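Local coordinates for putative Lipoprotein (Clostridium perfringens, PDB 5J7R) that is of unknown function but is probably a membrane-anchored lipoprotein with a domain related to sporulation and spore germination proteins, at residues 101-111 / 139-147; 126-134 / 148-156. All blocks are in the same frame, centred on the assembly; numbering follows the deposited sequence. Where two conformers were deposited one is given.

Contact 1 (101-111 / 139-147); sequences AIVNMSATKEQ and VDSLGGNFD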
loop_
_atom_site.group_PDB
_atom_site.type_symbol
_atom_site.label_atom_id
_atom_site.label_comp_id
_atom_site.label_asym_id
_atom_site.label_seq_id
_atom_site.Cartn_x
_atom_site.Cartn_y
_atom_site.Cartn_z
ATOM N N ALA A 101 18.805 17.460 9.430
ATOM C CA ALA A 101 17.684 17.487 10.378
ATOM C C ALA A 101 18.054 18.094 11.726
ATOM O O ALA A 101 17.180 18.558 12.451
ATOM C CB ALA A 101 17.131 16.083 10.583
ATOM N N ILE A 102 19.346 18.077 12.058
ATOM C CA ILE A 102 19.832 18.624 13.325
ATOM C C ILE A 102 20.124 20.114 13.157
ATOM O O ILE A 102 21.053 20.492 12.445
ATOM C CB ILE A 102 21.097 17.884 13.829
ATOM C CG1 ILE A 102 20.790 16.392 14.033
ATOM C CG2 ILE A 102 21.594 18.498 15.139
ATOM C CD1 ILE A 102 21.984 15.554 14.457
ATOM N N VAL A 103 19.307 20.944 13.807
ATOM C CA VAL A 103 19.443 22.408 13.780
ATOM C C VAL A 103 19.051 22.957 15.145
ATOM O O VAL A 103 18.532 22.225 15.986
ATOM C CB VAL A 103 18.560 23.074 12.694
ATOM C CG1 VAL A 103 19.030 22.681 11.299
ATOM C CG2 VAL A 103 17.085 22.727 12.879
ATOM N N ASN A 104 19.330 24.237 15.376
ATOM C CA ASN A 104 18.955 24.872 16.639
ATOM C C ASN A 104 17.493 25.197 16.633
ATOM O O ASN A 104 17.068 25.962 15.777
ATOM C CB ASN A 104 19.660 26.222 16.823
ATOM C CG ASN A 104 21.112 26.071 17.177
ATOM O OD1 ASN A 104 21.676 24.980 17.080
ATOM N ND2 ASN A 104 21.726 27.161 17.607
HETATM N N MSE A 105 16.750 24.698 17.616
HETATM C CA MSE A 105 15.309 24.957 17.712
HETATM C C MSE A 105 14.885 25.318 19.109
HETATM O O MSE A 105 15.533 24.939 20.086
HETATM C CB MSE A 105 14.477 23.708 17.394
HETATM C CG MSE A 105 14.702 23.070 16.022
HETATM SE SE MSE A 105 13.573 21.443 15.878
HETATM C CE MSE A 105 14.575 20.526 14.452
ATOM N N SER A 106 13.773 26.049 19.205
ATOM C CA SER A 106 13.205 26.429 20.497
ATOM C C SER A 106 12.489 25.193 21.017
ATOM O O SER A 106 12.094 24.321 20.230
ATOM C CB SER A 106 12.205 27.570 20.348
ATOM O OG SER A 106 11.120 27.198 19.512
ATOM N N ALA A 107 12.322 25.103 22.330
ATOM C CA ALA A 107 11.647 23.946 22.918
ATOM C C ALA A 107 10.204 23.774 22.435
ATOM O O ALA A 107 9.714 22.646 22.344
ATOM C CB ALA A 107 11.692 24.027 24.421
ATOM N N THR A 108 9.535 24.878 22.117
ATOM C CA THR A 108 8.152 24.808 21.634
ATOM C C THR A 108 8.117 24.303 20.187
ATOM O O THR A 108 7.240 23.516 19.838
ATOM C CB THR A 108 7.378 26.140 21.808
ATOM O OG1 THR A 108 8.069 27.186 21.118
ATOM C CG2 THR A 108 7.265 26.481 23.294
ATOM N N LYS A 109 9.076 24.727 19.362
ATOM C CA LYS A 109 9.138 24.295 17.960
ATOM C C LYS A 109 9.554 22.822 17.888
ATOM O O LYS A 109 8.951 22.034 17.147
ATOM C CB LYS A 109 10.120 25.174 17.171
ATOM C CG LYS A 109 10.254 24.914 15.696
ATOM C CD LYS A 109 9.042 25.387 14.910
ATOM C CE LYS A 109 9.076 24.826 13.461
ATOM N NZ LYS A 109 8.167 25.472 12.464
ATOM N N GLU A 110 10.565 22.447 18.672
ATOM C CA GLU A 110 11.048 21.067 18.686
ATOM C C GLU A 110 9.963 20.114 19.179
ATOM O O GLU A 110 9.847 18.999 18.673
ATOM C CB GLU A 110 12.311 20.911 19.539
ATOM C CG GLU A 110 12.876 19.487 19.520
ATOM C CD GLU A 110 14.169 19.311 20.299
ATOM O OE1 GLU A 110 14.385 20.087 21.234
ATOM O OE2 GLU A 110 14.952 18.371 19.997
ATOM N N GLN A 111 9.172 20.545 20.153
ATOM C CA GLN A 111 8.105 19.689 20.670
ATOM C C GLN A 111 7.029 19.470 19.602
ATOM O O GLN A 111 6.458 18.387 19.514
ATOM C CB GLN A 111 7.492 20.260 21.948
ATOM C CG GLN A 111 6.423 19.356 22.543
ATOM C CD GLN A 111 5.888 19.837 23.873
ATOM O OE1 GLN A 111 6.464 20.715 24.515
ATOM N NE2 GLN A 111 4.779 19.246 24.303
ATOM N N VAL A 139 21.269 9.530 18.197
ATOM C CA VAL A 139 21.494 10.946 18.533
ATOM C C VAL A 139 20.745 11.360 19.799
ATOM O O VAL A 139 19.662 10.842 20.098
ATOM C CB VAL A 139 21.120 11.902 17.383
ATOM C CG1 VAL A 139 22.137 11.785 16.261
ATOM C CG2 VAL A 139 19.703 11.641 16.886
ATOM N N ASP A 140 21.344 12.291 20.542
ATOM C CA ASP A 140 20.756 12.783 21.780
ATOM C C ASP A 140 19.574 13.718 21.519
ATOM O O ASP A 140 18.579 13.638 22.227
ATOM C CB ASP A 140 21.814 13.471 22.667
ATOM C CG ASP A 140 22.979 12.549 23.031
ATOM O OD1 ASP A 140 22.985 11.365 22.619
ATOM O OD2 ASP A 140 23.904 13.019 23.733
ATOM N N SER A 141 19.664 14.575 20.497
ATOM C CA SER A 141 18.585 15.535 20.208
ATOM C C SER A 141 18.671 16.181 18.821
ATOM O O SER A 141 19.758 16.312 18.259
ATOM C CB SER A 141 18.628 16.658 21.261
ATOM O OG SER A 141 17.557 17.576 21.099
ATOM N N LEU A 142 17.521 16.581 18.277
ATOM C CA LEU A 142 17.475 17.270 16.983
ATOM C C LEU A 142 17.652 18.762 17.171
ATOM O O LEU A 142 18.478 19.387 16.509
ATOM C CB LEU A 142 16.146 17.049 16.258
ATOM C CG LEU A 142 15.839 15.678 15.686
ATOM C CD1 LEU A 142 14.468 15.719 15.031
ATOM C CD2 LEU A 142 16.897 15.259 14.679
ATOM N N GLY A 143 16.840 19.322 18.064
ATOM C CA GLY A 143 16.841 20.749 18.367
ATOM C C GLY A 143 17.667 21.175 19.548
ATOM O O GLY A 143 18.096 22.311 19.596
ATOM N N GLY A 144 17.857 20.269 20.507
ATOM C CA GLY A 144 18.630 20.543 21.705
ATOM C C GLY A 144 17.808 20.419 22.986
ATOM O O GLY A 144 18.363 20.180 24.061
ATOM N N ASN A 145 16.484 20.539 22.879
ATOM C CA ASN A 145 15.615 20.490 24.077
ATOM C C ASN A 145 14.942 19.156 24.421
ATOM O O ASN A 145 14.279 19.055 25.451
ATOM C CB ASN A 145 14.505 21.534 23.946
ATOM C CG ASN A 145 15.029 22.917 23.552
ATOM O OD1 ASN A 145 15.641 23.579 24.373
ATOM N ND2 ASN A 145 14.732 23.389 22.327
ATOM N N PHE A 146 15.072 18.152 23.566
ATOM C CA PHE A 146 14.446 16.854 23.803
ATOM C C PHE A 146 15.385 15.691 23.553
ATOM O O PHE A 146 16.122 15.670 22.573
ATOM C CB PHE A 146 13.165 16.706 22.975
ATOM C CG PHE A 146 12.026 17.534 23.484
ATOM C CD1 PHE A 146 11.862 18.846 23.073
ATOM C CD2 PHE A 146 11.116 16.997 24.392
ATOM C CE1 PHE A 146 10.816 19.611 23.552
ATOM C CE2 PHE A 146 10.067 17.757 24.874
ATOM C CZ PHE A 146 9.917 19.069 24.454
ATOM N N ASP A 147 15.325 14.720 24.462
ATOM C CA ASP A 147 16.150 13.524 24.401
ATOM C C ASP A 147 15.489 12.463 23.517
ATOM O O ASP A 147 14.431 11.928 23.863
ATOM C CB ASP A 147 16.369 12.976 25.819
ATOM C CG ASP A 147 17.349 11.806 25.866
ATOM O OD1 ASP A 147 17.969 11.483 24.830
ATOM O OD2 ASP A 147 17.515 11.220 26.960
#

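Contact 2 (126-134 / 148-156); sequences SINKINILV and ISKPFGKED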
loop_
_atom_site.group_PDB
_atom_site.type_symbol
_atom_site.label_atom_id
_atom_site.label_comp_id
_atom_site.label_asym_id
_atom_site.label_seq_id
_atom_site.Cartn_x
_atom_site.Cartn_y
_atom_site.Cartn_z
ATOM N N SER A 126 0.159 -0.444 13.054
ATOM C CA SER A 126 1.279 -1.262 13.527
ATOM C C SER A 126 2.359 -0.458 14.277
ATOM O O SER A 126 3.188 -1.037 14.953
ATOM C CB SER A 126 1.890 -2.048 12.350
ATOM O OG SER A 126 2.252 -1.189 11.281
ATOM N N ILE A 127 2.319 0.870 14.189
ATOM C CA ILE A 127 3.325 1.709 14.839
ATOM C C ILE A 127 2.775 2.420 16.070
ATOM O O ILE A 127 1.735 3.076 16.005
ATOM C CB ILE A 127 3.885 2.756 13.851
ATOM C CG1 ILE A 127 4.432 2.047 12.595
ATOM C CG2 ILE A 127 4.975 3.587 14.529
ATOM C CD1 ILE A 127 4.877 2.963 11.471
ATOM N N ASN A 128 3.498 2.278 17.181
ATOM C CA ASN A 128 3.153 2.915 18.454
ATOM C C ASN A 128 4.274 3.833 18.956
ATOM O O ASN A 128 4.028 4.693 19.799
ATOM C CB ASN A 128 2.830 1.863 19.516
ATOM C CG ASN A 128 1.573 1.069 19.191
ATOM O OD1 ASN A 128 0.650 1.565 18.531
ATOM N ND2 ASN A 128 1.519 -0.165 19.676
ATOM N N LYS A 129 5.492 3.651 18.442
ATOM C CA LYS A 129 6.638 4.468 18.836
ATOM C C LYS A 129 7.538 4.756 17.644
ATOM O O LYS A 129 7.453 4.085 16.608
ATOM C CB LYS A 129 7.463 3.745 19.898
ATOM C CG LYS A 129 6.697 3.405 21.158
ATOM C CD LYS A 129 7.591 2.768 22.204
ATOM C CE LYS A 129 6.787 2.503 23.467
ATOM N NZ LYS A 129 7.542 1.803 24.543
ATOM N N ILE A 130 8.390 5.768 17.788
ATOM C CA ILE A 130 9.338 6.124 16.735
ATOM C C ILE A 130 10.729 6.217 17.345
ATOM O O ILE A 130 10.894 6.546 18.515
ATOM C CB ILE A 130 8.990 7.442 16.000
ATOM C CG1 ILE A 130 9.200 8.666 16.903
ATOM C CG2 ILE A 130 7.567 7.372 15.450
ATOM C CD1 ILE A 130 8.965 9.989 16.208
ATOM N N ASN A 131 11.717 5.894 16.531
ATOM C CA ASN A 131 13.096 5.941 16.919
ATOM C C ASN A 131 13.780 6.720 15.811
ATOM O O ASN A 131 13.962 6.210 14.707
ATOM C CB ASN A 131 13.660 4.525 17.037
ATOM C CG ASN A 131 15.106 4.495 17.503
ATOM O OD1 ASN A 131 15.627 5.468 18.036
ATOM N ND2 ASN A 131 15.752 3.361 17.313
ATOM N N ILE A 132 14.127 7.969 16.096
ATOM C CA ILE A 132 14.788 8.824 15.118
ATOM C C ILE A 132 16.292 8.627 15.199
ATOM O O ILE A 132 16.858 8.628 16.278
ATOM C CB ILE A 132 14.435 10.307 15.321
ATOM C CG1 ILE A 132 12.917 10.488 15.176
ATOM C CG2 ILE A 132 15.199 11.166 14.311
ATOM C CD1 ILE A 132 12.397 11.885 15.427
ATOM N N LEU A 133 16.911 8.449 14.039
ATOM C CA LEU A 133 18.348 8.265 13.914
ATOM C C LEU A 133 18.828 9.275 12.906
ATOM O O LEU A 133 18.064 9.730 12.058
ATOM C CB LEU A 133 18.708 6.871 13.378
ATOM C CG LEU A 133 18.243 5.604 14.067
ATOM C CD1 LEU A 133 18.803 4.389 13.339
ATOM C CD2 LEU A 133 18.643 5.573 15.519
ATOM N N VAL A 134 20.105 9.602 12.989
ATOM C CA VAL A 134 20.726 10.543 12.084
ATOM C C VAL A 134 21.965 9.856 11.537
ATOM O O VAL A 134 22.793 9.375 12.308
ATOM C CB VAL A 134 21.082 11.857 12.797
ATOM C CG1 VAL A 134 21.778 12.818 11.844
ATOM C CG2 VAL A 134 19.819 12.489 13.376
ATOM N N ILE A 148 16.112 12.186 22.372
ATOM C CA ILE A 148 15.616 11.163 21.419
ATOM C C ILE A 148 16.640 10.025 21.288
ATOM O O ILE A 148 16.840 9.455 20.221
ATOM C CB ILE A 148 15.230 11.740 20.037
ATOM C CG1 ILE A 148 16.404 12.443 19.373
ATOM C CG2 ILE A 148 14.089 12.736 20.213
ATOM C CD1 ILE A 148 16.141 12.728 17.913
ATOM N N SER A 149 17.271 9.710 22.412
ATOM C CA SER A 149 18.285 8.668 22.491
ATOM C C SER A 149 17.688 7.270 22.344
ATOM O O SER A 149 18.356 6.366 21.833
ATOM C CB SER A 149 19.029 8.775 23.832
ATOM O OG SER A 149 20.041 7.797 23.953
ATOM N N LYS A 150 16.436 7.098 22.775
ATOM C CA LYS A 150 15.771 5.799 22.698
ATOM C C LYS A 150 14.410 5.956 21.988
ATOM O O LYS A 150 14.020 7.074 21.618
ATOM C CB LYS A 150 15.637 5.216 24.125
ATOM C CG LYS A 150 16.935 5.303 24.917
ATOM C CD LYS A 150 16.799 4.758 26.327
ATOM C CE LYS A 150 18.016 5.054 27.186
ATOM N NZ LYS A 150 17.856 4.717 28.631
ATOM N N PRO A 151 13.712 4.834 21.720
ATOM C CA PRO A 151 12.394 4.950 21.075
ATOM C C PRO A 151 11.396 5.653 21.993
ATOM O O PRO A 151 11.528 5.559 23.217
ATOM C CB PRO A 151 11.982 3.492 20.850
ATOM C CG PRO A 151 13.264 2.735 20.809
ATOM C CD PRO A 151 14.168 3.434 21.774
ATOM N N PHE A 152 10.411 6.342 21.415
ATOM C CA PHE A 152 9.413 7.067 22.211
ATOM C C PHE A 152 8.081 7.230 21.491
ATOM O O PHE A 152 8.021 7.212 20.260
ATOM C CB PHE A 152 9.953 8.451 22.618
ATOM C CG PHE A 152 10.261 9.358 21.458
ATOM C CD1 PHE A 152 11.485 9.290 20.815
ATOM C CD2 PHE A 152 9.331 10.287 21.014
ATOM C CE1 PHE A 152 11.771 10.107 19.732
ATOM C CE2 PHE A 152 9.613 11.115 19.936
ATOM C CZ PHE A 152 10.837 11.025 19.297
ATOM N N GLY A 153 7.023 7.375 22.285
ATOM C CA GLY A 153 5.661 7.572 21.792
ATOM C C GLY A 153 5.181 8.937 22.255
ATOM O O GLY A 153 5.966 9.715 22.799
ATOM N N LYS A 154 3.900 9.228 22.029
ATOM C CA LYS A 154 3.295 10.514 22.420
ATOM C C LYS A 154 3.445 10.766 23.927
ATOM O O LYS A 154 3.913 11.830 24.343
ATOM C CB LYS A 154 1.798 10.540 22.048
ATOM C CG LYS A 154 1.092 11.893 22.314
ATOM C CD LYS A 154 1.471 13.004 21.354
ATOM C CE LYS A 154 0.948 12.765 19.943
ATOM N NZ LYS A 154 1.338 13.854 19.007
ATOM N N GLU A 155 3.049 9.770 24.725
ATOM C CA GLU A 155 3.108 9.836 26.198
ATOM C C GLU A 155 4.491 10.169 26.762
ATOM O O GLU A 155 4.608 10.878 27.756
ATOM C CB GLU A 155 2.675 8.494 26.805
ATOM C CG GLU A 155 1.264 8.049 26.454
ATOM C CD GLU A 155 0.206 9.015 26.946
ATOM O OE1 GLU A 155 -0.978 8.832 26.593
ATOM O OE2 GLU A 155 0.556 9.958 27.686
ATOM N N ASP A 156 5.529 9.645 26.119
ATOM C CA ASP A 156 6.908 9.852 26.560
ATOM C C ASP A 156 7.512 11.238 26.304
ATOM O O ASP A 156 8.544 11.545 26.880
ATOM C CB ASP A 156 7.804 8.815 25.863
ATOM C CG ASP A 156 7.345 7.371 26.094
ATOM O OD1 ASP A 156 6.868 7.052 27.204
ATOM O OD2 ASP A 156 7.486 6.553 25.153
HETATM O O HOH W 1 18.571 8.356 18.264
#

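Contact 1 (101-111 / 139-147)
Glu-110 reaches from the first turn of helix 107-121 into the loop 139-147, where backbone N-H groups meet its carboxylate. CG stands anti to the backbone N (chi1 -177°) and the chain runs on extended, which carries both oxygens across. OE1 accepts from Asn-145 N at 2.7 Å through its syn lone pair. OE2 takes Gly-143 N at 2.9 Å from well above the carboxylate plane, with Ser-141 OG also 2.9 Å from OE2. That hydroxyl donates to Phe-146 O and, in an ST motif, accepts from Gly-144 N. The Phe-146 side chain runs past Glu-110 in the opposite direction, its ring 89° to the carboxylate plane; the ring edge meets Ala-107 O, which lies 3.4 Å from CE1. Asn-145 ND2 makes a weak bond to Met-105 O, and the side chain of Met-105, a selenomethionine, lies along Gly-143 CA. At the far end Ile-102 and Leu-142 cross at about a right angle, CG1 of the first 4.1 Å from CD2 of the second. Ser-106 N-caps the helix by accepting from Lys-109 N. The contact thus ties the start of helix 107-121 to the loop after strand 129-134, whose Val-134 touches both Ile-102 and Val-139.

Contact 2 (126-134 / 148-156)
Ile-130 and Phe-152 form a single antiparallel beta bridge, a hydrogen-bonded pair that brings the loop 148-156 against strand 129-134, on the side away from strand 92-97. Two backbone bonds define it: Ile-130 N to Phe-152 O, 2.9 Å with 169° at the hydrogen, and Phe-152 N to Ile-130 O, also 2.9 Å. Pro-151 CA adds a C-H...O contact to Ile-130 O.

The same pair meets through its side chains. Ile-130 CG1 sits over one face of the Phe-152 ring, 4.0 Å from the centroid and 22° off the normal, a CH-pi contact displaced toward the rim. Both residues place their gamma branch, CG1 of Ile-130 and CG of Phe-152, between the backbone N and the carbonyl carbon, and these torsions bring CG1 and the ring together over the side that the paired residues share. Ile-132 CD1 approaches the ring edge, while Ile-132 CB packs on Ile-148 CD1 at 3.9 Å as the two side chains cross. Across the strand from this apolar cluster, Asn-131 and Pro-151 lie side by side, pointing the same way.

Further out, Ile-117 and Ile-118 of helix 107-121 touch Ile-130, and Ile-118 also reaches Phe-152, placing the ring in the core between helix and strand. Backbone bonds from Lys-129 and Asn-131 to Ala-93 join the strand to its parallel neighbour 92-97. A water lies between Ile-132 O and Ile-148 O, 2.6 and 2.8 Å away, where the segments diverge. At the other end, Gly-153 N donates to Asp-156 OD2, a 3.0 Å bond entering on the anti side of the carboxylate and 31° out of its plane.

In the fold
Contacts 1 and 2 share one continuous tail: 139-147 meets the start of helix 107-121, then 148-156 runs beside strand 129-134. Their centres lie about 14 Å apart, and they join where Leu-142 CG packs on Ile-148 CD1 and Asp-140 O probably accepts from Ile-148 N. Both are partly buried, but contact 1 lies about 17 Å from the chain centre and contact 2 about 11 Å, measured centre to centre. Chemistry follows place: contact 1 relies on a buried carboxylate held by loop N-H groups, contact 2 on a backbone bridge over an aromatic and aliphatic core. Helix 107-121 serves both, its beginning in contact 1 and its later isoleucines behind contact 2.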